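Local atomic coordinates of IMC sub-compartment protein ISP1 (PDB entry 4CHM), a protein that adopts a pleckstrin homology fold and, as a protein of the parasite's inner membrane complex, probably takes part in daughter-cell formation during division of Toxoplasma gondii. Residues A[73-78]-A[82-87]. Numbering follows the deposited sequence.
Sequences DQLQRV and ANLVDD. With SO4 (sulfate ion), chain G; SO4 (sulfate ion), chain E.
Leu75 and Val85 pack tightly where the short helix meets the loop that follows it: CB of Leu75 lies only 3.5 Å from CG1 of Val85. The same CB faces CB of Leu84 at 4.3 Å. With CG anti to the carbonyl carbon and the chain extended beyond it (chi2 169°), CD1 of Leu75 ends 3.9 Å from the backbone O of Leu84. No hydrogen bond joins the two segments; the contact is apolar. Leu84 sends CD1 across Val78 at about a right angle, touching CB at 3.6 Å and both methyls slightly farther off. On the other flank, Gln76 bends at chi2 (-78°), laying its amide over CG2 of Val85 while NE2 makes a weak hydrogen bond to O4 of the chain G sulfate. Within the loop, Asn83 and Asp86 form an Asx motif: Asn83 OD1 accepts from Asp86 N at 2.9 Å, and its ND2 returns a nearly straight bond (170°) to Asp86 OD2. In the pleckstrin homology fold this patch joins helix 72-76 to the loop before strand 90-95, with Leu75 and Val78 resting on Leu69 of strand 65-69, Leu75 also on Cys90 and Ala92, and Leu84 against Leu29 of strand 24-29.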
# COMPACT_ATOMS: atom_id res chain seq x y z
N ASP A 73 -1.23 -15.34 -2.89
CA ASP A 73 -0.33 -16.26 -2.15
C ASP A 73 0.66 -15.56 -1.18
O ASP A 73 0.89 -16.05 -0.08
CB ASP A 73 0.42 -17.19 -3.12
CG ASP A 73 -0.46 -18.37 -3.64
OD1 ASP A 73 -1.59 -18.57 -3.12
OD2 ASP A 73 -0.01 -19.08 -4.56
N GLN A 74 1.26 -14.46 -1.63
CA GLN A 74 2.06 -13.56 -0.80
C GLN A 74 1.30 -13.07 0.44
O GLN A 74 1.77 -13.17 1.53
CB GLN A 74 2.54 -12.34 -1.64
CG GLN A 74 3.55 -12.68 -2.74
CD GLN A 74 3.78 -11.52 -3.69
OE1 GLN A 74 2.97 -10.58 -3.76
NE2 GLN A 74 4.87 -11.58 -4.44
N LEU A 75 0.10 -12.60 0.25
CA LEU A 75 -0.72 -12.09 1.35
C LEU A 75 -1.24 -13.20 2.32
O LEU A 75 -1.34 -12.99 3.53
CB LEU A 75 -1.89 -11.29 0.78
CG LEU A 75 -1.47 -9.96 0.13
CD1 LEU A 75 -2.66 -9.37 -0.63
CD2 LEU A 75 -0.97 -8.98 1.20
N GLN A 76 -1.49 -14.39 1.81
CA GLN A 76 -1.84 -15.55 2.62
C GLN A 76 -0.78 -15.92 3.68
O GLN A 76 -1.12 -16.42 4.68
CB GLN A 76 -2.22 -16.75 1.75
CG GLN A 76 -3.48 -16.58 0.93
CD GLN A 76 -4.75 -16.75 1.72
OE1 GLN A 76 -4.84 -16.28 2.80
NE2 GLN A 76 -5.70 -17.47 1.19
N ARG A 77 0.48 -15.58 3.45
CA ARG A 77 1.55 -15.74 4.44
C ARG A 77 1.50 -14.82 5.66
O ARG A 77 2.14 -15.07 6.61
CB ARG A 77 2.91 -15.65 3.79
CG ARG A 77 3.26 -16.88 2.98
CD ARG A 77 4.52 -16.67 2.17
NE ARG A 77 4.85 -17.90 1.48
CZ ARG A 77 6.03 -18.15 0.96
NH1 ARG A 77 6.96 -17.25 1.01
NH2 ARG A 77 6.26 -19.29 0.35
N VAL A 78 0.70 -13.78 5.62
CA VAL A 78 0.60 -12.83 6.70
C VAL A 78 -0.24 -13.36 7.84
O VAL A 78 -1.31 -13.82 7.65
CB VAL A 78 0.01 -11.49 6.26
CG1 VAL A 78 0.07 -10.50 7.38
CG2 VAL A 78 0.67 -10.97 5.03
N ALA A 82 -7.58 -10.78 9.85
CA ALA A 82 -8.22 -9.98 8.79
C ALA A 82 -8.24 -10.75 7.48
O ALA A 82 -7.46 -11.68 7.28
CB ALA A 82 -7.52 -8.64 8.61
N ASN A 83 -9.14 -10.36 6.58
CA ASN A 83 -9.16 -10.92 5.25
C ASN A 83 -8.39 -10.00 4.29
O ASN A 83 -8.89 -8.96 3.88
CB ASN A 83 -10.61 -11.15 4.78
CG ASN A 83 -10.69 -11.99 3.53
OD1 ASN A 83 -9.88 -11.84 2.60
ND2 ASN A 83 -11.67 -12.87 3.48
N LEU A 84 -7.15 -10.37 3.97
CA LEU A 84 -6.31 -9.51 3.17
C LEU A 84 -6.56 -9.73 1.67
O LEU A 84 -6.19 -8.88 0.85
CB LEU A 84 -4.82 -9.72 3.49
CG LEU A 84 -4.34 -9.49 4.94
CD1 LEU A 84 -2.83 -9.57 5.07
CD2 LEU A 84 -4.89 -8.19 5.53
N VAL A 85 -7.03 -10.92 1.30
CA VAL A 85 -6.96 -11.33 -0.10
C VAL A 85 -8.24 -11.29 -0.93
O VAL A 85 -8.20 -11.11 -2.14
CB VAL A 85 -6.37 -12.75 -0.23
CG1 VAL A 85 -4.97 -12.80 0.36
CG2 VAL A 85 -7.28 -13.77 0.43
N ASP A 86 -9.38 -11.48 -0.28
CA ASP A 86 -10.63 -11.70 -0.99
C ASP A 86 -11.11 -10.54 -1.88
O ASP A 86 -11.73 -10.77 -2.92
CB ASP A 86 -11.71 -12.30 -0.09
CG ASP A 86 -11.48 -13.79 0.15
OD1 ASP A 86 -11.04 -14.47 -0.79
OD2 ASP A 86 -11.72 -14.27 1.27
N ASP A 87 -10.86 -9.31 -1.46
CA ASP A 87 -11.17 -8.17 -2.31
C ASP A 87 -10.04 -7.78 -3.28
O ASP A 87 -10.19 -6.85 -4.07
CB ASP A 87 -11.59 -6.96 -1.47
CG ASP A 87 -10.46 -6.39 -0.64
OD1 ASP A 87 -9.29 -6.73 -0.90
OD2 ASP A 87 -10.75 -5.58 0.26
S SO4 G . -6.88 -19.94 -1.02
O1 SO4 G . -7.25 -20.98 -2.02
O2 SO4 G . -6.20 -20.56 0.17
O3 SO4 G . -8.14 -19.26 -0.61
O4 SO4 G . -5.93 -18.96 -1.65
S SO4 E . 6.47 -9.70 -7.55
O1 SO4 E . 6.30 -10.40 -8.85
O2 SO4 E . 5.94 -10.54 -6.49
O3 SO4 E . 5.74 -8.41 -7.59
O4 SO4 E . 7.88 -9.42 -7.32